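Side-chain contacts in alkyl hydroperoxide reductase E (Mycobacterium tuberculosis, PDB 5C04), which probably reduces hydrogen peroxide and organic hydroperoxides to water and alcohols with mycoredoxin as the reductant, protecting the cell against oxidative stress: residues E49-Q52 / L53-H56; H38-A41 / F42-I45. The protein carries 1 engineered substitution. All coordinates share one frame; numbering follows the deposited sequence.

Interaction 1 (E49-Q52 / L53-H56); sequences ELDQ and LRDH
Asp51 and Arg54 are brought alongside each other by different first torsions: CG of Asp51 lies anti to its own carbonyl carbon (chi1 -74°), whereas Arg54 runs out with CG opposite the backbone N and bends only at chi3, which folds its guanidinium back over the aspartate. Both stand on the last turns of helix 44-55, the crossover helix of the beta-alpha-beta unit built with strands 32-37 and 65-71. Carboxylate and guanidinium are stacked with planes 17° apart, so the salt bridge from Asp51 OD1 to Arg54 NH1, 3.3 Å, is one of charge alone, the oxygen lying over a guanidinium face. The N-H groups are used in the plane instead. NE and NH2 of Arg54 both grip Asp55 OD1, each at 3.0 Å, from the same face of that carboxylate. Gln47 NE2, one turn earlier on the same helix, bonds to Asp51 OD1, while Arg54 NH1 bonds to Ser85 O and so ties this three-residue charge network to the end of helix 75-85. On the buried side, Leu50 and Leu53 point the same way, and Leu50 CD2 lies 3.9 Å from Leu53 CD1.

Where the helix ends, His56 leaves helical geometry, and its backbone N bonds to Leu53 O and more weakly to Gln52 O. The imidazole adds a second grip on the Gln52 carbonyl: His56 ND1 donates within the ring plane to Gln52 O, at 3.1 Å with an N-H...O angle of 159°.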
ATOM      1  N   GLU A  49       8.789 -16.250   0.670  1.00 17.81           N
ATOM      2  CA  GLU A  49       9.289 -16.205   2.050  1.00 17.99           C
ATOM      3  C   GLU A  49       8.171 -16.417   3.049  1.00 19.16           C
ATOM      4  O   GLU A  49       8.325 -17.211   3.984  1.00 17.87           O
ATOM      5  CB  GLU A  49      10.019 -14.897   2.347  1.00 18.64           C
ATOM      6  CG  GLU A  49      11.240 -14.640   1.476  1.00 19.06           C
ATOM      7  CD  GLU A  49      12.141 -13.589   2.089  1.00 19.69           C
ATOM      8  OE1 GLU A  49      11.679 -12.431   2.172  1.00 19.16           O
ATOM      9  OE2 GLU A  49      13.284 -13.920   2.549  1.00 20.66           O
ATOM     10  N   LEU A  50       7.052 -15.738   2.893  1.00 17.98           N
ATOM     11  CA  LEU A  50       5.953 -15.923   3.848  1.00 18.99           C
ATOM     12  C   LEU A  50       5.250 -17.267   3.670  1.00 18.95           C
ATOM     13  O   LEU A  50       4.749 -17.806   4.639  1.00 20.12           O
ATOM     14  CB  LEU A  50       4.991 -14.735   3.845  1.00 19.43           C
ATOM     15  CG  LEU A  50       5.554 -13.433   4.434  1.00 21.86           C
ATOM     16  CD1 LEU A  50       4.387 -12.473   4.701  1.00 21.66           C
ATOM     17  CD2 LEU A  50       6.432 -13.604   5.641  1.00 25.43           C
ATOM     18  N   ASP A  51       5.208 -17.813   2.459  1.00 19.19           N
ATOM     19  CA  ASP A  51       4.667 -19.167   2.268  1.00 19.24           C
ATOM     20  C   ASP A  51       5.520 -20.171   3.001  1.00 21.65           C
ATOM     21  O   ASP A  51       4.962 -21.102   3.618  1.00 21.02           O
ATOM     22  CB  ASP A  51       4.542 -19.523   0.775  1.00 20.49           C
ATOM     23  CG  ASP A  51       3.385 -18.816   0.081  1.00 21.61           C
ATOM     24  OD1 ASP A  51       2.594 -18.051   0.713  1.00 21.67           O
ATOM     25  OD2 ASP A  51       3.203 -19.060  -1.143  1.00 21.61           O
ATOM     26  N   GLN A  52       6.841 -20.033   2.961  1.00 19.75           N
ATOM     27  CA  GLN A  52       7.735 -20.949   3.704  0.50 21.34           C
ATOM     28  C   GLN A  52       7.457 -20.792   5.206  1.00 21.38           C
ATOM     29  O   GLN A  52       7.372 -21.786   5.939  1.00 22.76           O
ATOM     30  CB  GLN A  52       9.215 -20.700   3.327  0.50 21.81           C
ATOM     31  CG  GLN A  52      10.304 -21.208   4.288  0.50 23.04           C
ATOM     32  CD  GLN A  52      10.803 -22.620   4.041  0.50 24.32           C
ATOM     33  OE1 GLN A  52      10.548 -23.227   3.009  0.50 26.23           O
ATOM     34  NE2 GLN A  52      11.485 -23.166   5.030  0.50 25.63           N
ATOM     35  N   LEU A  53       7.330 -19.556   5.676  1.00 20.92           N
ATOM     36  CA  LEU A  53       7.040 -19.309   7.102  1.00 21.25           C
ATOM     37  C   LEU A  53       5.715 -19.983   7.489  1.00 22.91           C
ATOM     38  O   LEU A  53       5.632 -20.709   8.510  1.00 23.28           O
ATOM     39  CB  LEU A  53       6.967 -17.798   7.350  1.00 22.54           C
ATOM     40  CG  LEU A  53       7.102 -17.303   8.792  1.00 25.06           C
ATOM     41  CD1 LEU A  53       7.274 -15.789   8.818  1.00 26.43           C
ATOM     42  CD2 LEU A  53       5.907 -17.705   9.620  1.00 29.78           C
ATOM     43  N   ARG A  54       4.700 -19.788   6.665  1.00 21.73           N
ATOM     44  CA  ARG A  54       3.368 -20.412   6.818  1.00 22.47           C
ATOM     45  C   ARG A  54       3.484 -21.934   6.929  1.00 23.70           C
ATOM     46  O   ARG A  54       2.909 -22.536   7.851  1.00 24.56           O
ATOM     47  CB  ARG A  54       2.465 -20.055   5.624  1.00 22.71           C
ATOM     48  CG  ARG A  54       1.117 -20.775   5.565  1.00 23.92           C
ATOM     49  CD  ARG A  54       0.490 -20.693   4.186  1.00 25.25           C
ATOM     50  NE  ARG A  54       1.270 -21.450   3.209  1.00 25.70           N
ATOM     51  CZ  ARG A  54       1.188 -21.361   1.882  1.00 26.98           C
ATOM     52  NH1 ARG A  54       0.402 -20.471   1.284  1.00 28.54           N
ATOM     53  NH2 ARG A  54       1.962 -22.139   1.139  1.00 28.28           N
ATOM     54  N   ASP A  55       4.221 -22.535   5.997  1.00 22.41           N
ATOM     55  CA  ASP A  55       4.356 -24.005   5.909  1.00 24.78           C
ATOM     56  C   ASP A  55       5.045 -24.576   7.165  1.00 25.74           C
ATOM     57  O   ASP A  55       4.898 -25.783   7.474  1.00 29.01           O
ATOM     58  CB  ASP A  55       5.141 -24.395   4.637  1.00 26.43           C
ATOM     59  CG  ASP A  55       4.373 -24.133   3.348  1.00 27.80           C
ATOM     60  OD1 ASP A  55       3.164 -23.822   3.366  1.00 30.69           O
ATOM     61  OD2 ASP A  55       5.013 -24.257   2.273  1.00 32.03           O
ATOM     62  N   HIS A  56       5.809 -23.757   7.882  1.00 24.94           N
ATOM     63  CA  HIS A  56       6.527 -24.183   9.084  1.00 27.72           C
ATOM     64  C   HIS A  56       6.152 -23.388  10.324  1.00 26.38           C
ATOM     65  O   HIS A  56       6.951 -23.234  11.234  1.00 25.90           O
ATOM     66  CB  HIS A  56       8.027 -24.082   8.810  1.00 31.12           C
ATOM     67  CG  HIS A  56       8.486 -25.013   7.734  1.00 34.02           C
ATOM     68  ND1 HIS A  56       8.520 -24.663   6.401  1.00 38.09           N
ATOM     69  CD2 HIS A  56       8.887 -26.304   7.797  1.00 38.99           C
ATOM     70  CE1 HIS A  56       8.939 -25.695   5.690  1.00 39.29           C
ATOM     71  NE2 HIS A  56       9.171 -26.700   6.513  1.00 39.65           N
TER
HETATM   72  O   HOH W   1       7.662 -25.013   2.244  1.00 41.17           O

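Interaction 2 (H38-A41 / F42-I45); sequences HPLA and FTGI. Engineered in segment 38-41: His38 (natural residue Phe).
Thr43 OG1 donates to the carbonyl oxygen of Leu40 over 2.8 Å, the short bond that draws the two ends of a type II beta turn together. The turn runs from Leu40 to Thr43, and its own backbone bond is weak, with Thr43 N 3.5 Å from Leu40 O. One carbonyl thus receives both the amide and the hydroxyl of the same residue. A chi1 of 65° sets OG1 between the backbone N and the carbonyl carbon of Thr43, turned back to Leu40, and sends the methyl to the other side of the N. There Thr43 CG2 packs on Leu40 CB at 3.8 Å.

At the corner of the turn, Phe42 takes the positive phi (66°) of the third position in a type II turn. Its ring lies obliquely to the Ala41 peptide, and Phe42 CD2 reaches Ala41 CB at 3.7 Å. Thr43 occupies the N-cap position of helix 44-55, but its side chain makes no capping bond; the hydroxyl is spent on the turn. Its side chain is about 4 Å from that of Cys46, the active-site cysteine by similarity, so the turn delivers the chain into the helix beside the probable peroxidatic residue.

Further out, the engineered His38, phenylalanine in the natural protein, packs on Cys46, and its carbonyl oxygen is hydrogen-bonded to Ser71 OG. Leu40, Phe42 and Thr43 also pack on Pro74, Ile80 and Pro76 of the second subunit, respectively. Within the chain, Ala41 and Phe42 lean on helix 75-85, where the Phe42 ring meets Trp81, while Pro39, Leu40 and Ile45 rest against strand 114-122.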
ATOM      1  N   HIS A  38       9.522  -7.047   5.231  1.00 17.40           N
ATOM      2  CA  HIS A  38       9.591  -7.446   3.830  1.00 17.12           C
ATOM      3  C   HIS A  38       9.015  -6.358   2.935  1.00 16.44           C
ATOM      4  O   HIS A  38       8.204  -5.548   3.399  1.00 18.17           O
ATOM      5  CB  HIS A  38       8.924  -8.793   3.586  1.00 17.79           C
ATOM      6  CG  HIS A  38       7.459  -8.761   3.758  1.00 18.62           C
ATOM      7  ND1 HIS A  38       6.611  -8.601   2.681  1.00 20.84           N
ATOM      8  CD2 HIS A  38       6.677  -8.761   4.865  1.00 19.83           C
ATOM      9  CE1 HIS A  38       5.371  -8.555   3.117  1.00 21.95           C
ATOM     10  NE2 HIS A  38       5.377  -8.653   4.425  1.00 21.55           N
ATOM     11  N   PRO A  39       9.453  -6.326   1.667  1.00 16.70           N
ATOM     12  CA  PRO A  39       9.000  -5.306   0.733  1.00 17.04           C
ATOM     13  C   PRO A  39       7.489  -5.118   0.501  1.00 17.30           C
ATOM     14  O   PRO A  39       6.953  -4.054   0.830  1.00 17.39           O
ATOM     15  CB  PRO A  39       9.713  -5.706  -0.563  1.00 17.88           C
ATOM     16  CG  PRO A  39      10.999  -6.262  -0.108  1.00 17.83           C
ATOM     17  CD  PRO A  39      10.695  -6.964   1.204  1.00 16.99           C
ATOM     18  N   LEU A  40       6.798  -6.098  -0.079  1.00 16.56           N
ATOM     19  CA  LEU A  40       5.456  -5.844  -0.576  1.00 17.10           C
ATOM     20  C   LEU A  40       4.610  -7.090  -0.706  1.00 16.39           C
ATOM     21  O   LEU A  40       5.020  -8.084  -1.327  1.00 16.88           O
ATOM     22  CB  LEU A  40       5.497  -5.202  -1.964  1.00 18.12           C
ATOM     23  CG  LEU A  40       5.905  -3.719  -2.107  1.00 19.11           C
ATOM     24  CD1 LEU A  40       5.982  -3.345  -3.591  1.00 21.37           C
ATOM     25  CD2 LEU A  40       4.952  -2.819  -1.338  1.00 19.67           C
ATOM     26  N   ALA A  41       3.375  -7.005  -0.181  1.00 16.26           N
ATOM     27  CA  ALA A  41       2.364  -7.998  -0.489  1.00 15.76           C
ATOM     28  C   ALA A  41       2.225  -8.224  -1.986  1.00 16.96           C
ATOM     29  O   ALA A  41       2.364  -7.291  -2.774  1.00 16.67           O
ATOM     30  CB  ALA A  41       1.023  -7.580   0.075  1.00 16.91           C
ATOM     31  N   PHE A  42       1.934  -9.471  -2.353  1.00 16.85           N
ATOM     32  CA  PHE A  42       1.582  -9.843  -3.733  1.00 19.12           C
ATOM     33  C   PHE A  42       2.755  -9.647  -4.670  1.00 20.58           C
ATOM     34  O   PHE A  42       2.554  -9.313  -5.878  1.00 23.95           O
ATOM     35  CB  PHE A  42       0.415  -9.045  -4.308  1.00 20.60           C
ATOM     36  CG  PHE A  42      -0.826  -9.050  -3.489  1.00 22.32           C
ATOM     37  CD1 PHE A  42      -1.620 -10.177  -3.386  1.00 24.41           C
ATOM     38  CD2 PHE A  42      -1.255  -7.864  -2.889  1.00 26.16           C
ATOM     39  CE1 PHE A  42      -2.818 -10.132  -2.653  1.00 26.33           C
ATOM     40  CE2 PHE A  42      -2.432  -7.837  -2.158  1.00 26.46           C
ATOM     41  CZ  PHE A  42      -3.175  -8.962  -2.035  1.00 26.11           C
ATOM     42  N   THR A  43       3.965  -9.793  -4.153  1.00 18.05           N
ATOM     43  CA  THR A  43       5.150  -9.912  -4.984  1.00 17.07           C
ATOM     44  C   THR A  43       5.814 -11.277  -4.788  1.00 19.10           C
ATOM     45  O   THR A  43       5.644 -11.942  -3.765  1.00 17.86           O
ATOM     46  CB  THR A  43       6.157  -8.757  -4.766  1.00 17.39           C
ATOM     47  OG1 THR A  43       6.665  -8.803  -3.441  1.00 18.16           O
ATOM     48  CG2 THR A  43       5.542  -7.422  -5.062  1.00 17.20           C
ATOM     49  N   GLY A  44       6.598 -11.698  -5.772  1.00 18.38           N
ATOM     50  CA  GLY A  44       7.041 -13.101  -5.851  1.00 18.66           C
ATOM     51  C   GLY A  44       7.917 -13.566  -4.734  1.00 18.40           C
ATOM     52  O   GLY A  44       7.676 -14.622  -4.143  1.00 19.07           O
ATOM     53  N   ILE A  45       8.988 -12.841  -4.466  1.00 18.27           N
ATOM     54  CA  ILE A  45       9.916 -13.259  -3.431  1.00 18.36           C
ATOM     55  C   ILE A  45       9.254 -13.178  -2.039  1.00 18.16           C
ATOM     56  O   ILE A  45       9.363 -14.113  -1.242  1.00 17.55           O
ATOM     57  CB  ILE A  45      11.259 -12.516  -3.466  1.00 20.59           C
ATOM     58  CG1 ILE A  45      11.972 -12.819  -4.795  1.00 23.65           C
ATOM     59  CG2 ILE A  45      12.114 -12.903  -2.275  1.00 21.04           C
ATOM     60  CD1 ILE A  45      13.216 -11.979  -4.969  1.00 27.07           C
TER

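Overall arrangement
From the N terminus, the chain leaves strand 32-37 and first forms interaction 2, a tight turn that closes the loop leading into helix 44-55. Interaction 1 follows near the far end of that helix, where the chain departs towards strand 65-71. The two are in series, neither nested nor crossed, with centres about 13 Å apart, and they bracket the helix of one beta-alpha-beta unit in the thioredoxin fold. Cys46 lies between them in sequence. They also touch directly, Leu50 CD1 lying 4.0 Å from NE2 of His38. Interaction 2 borders the second subunit, whereas no other chain of the dimer touches interaction 1.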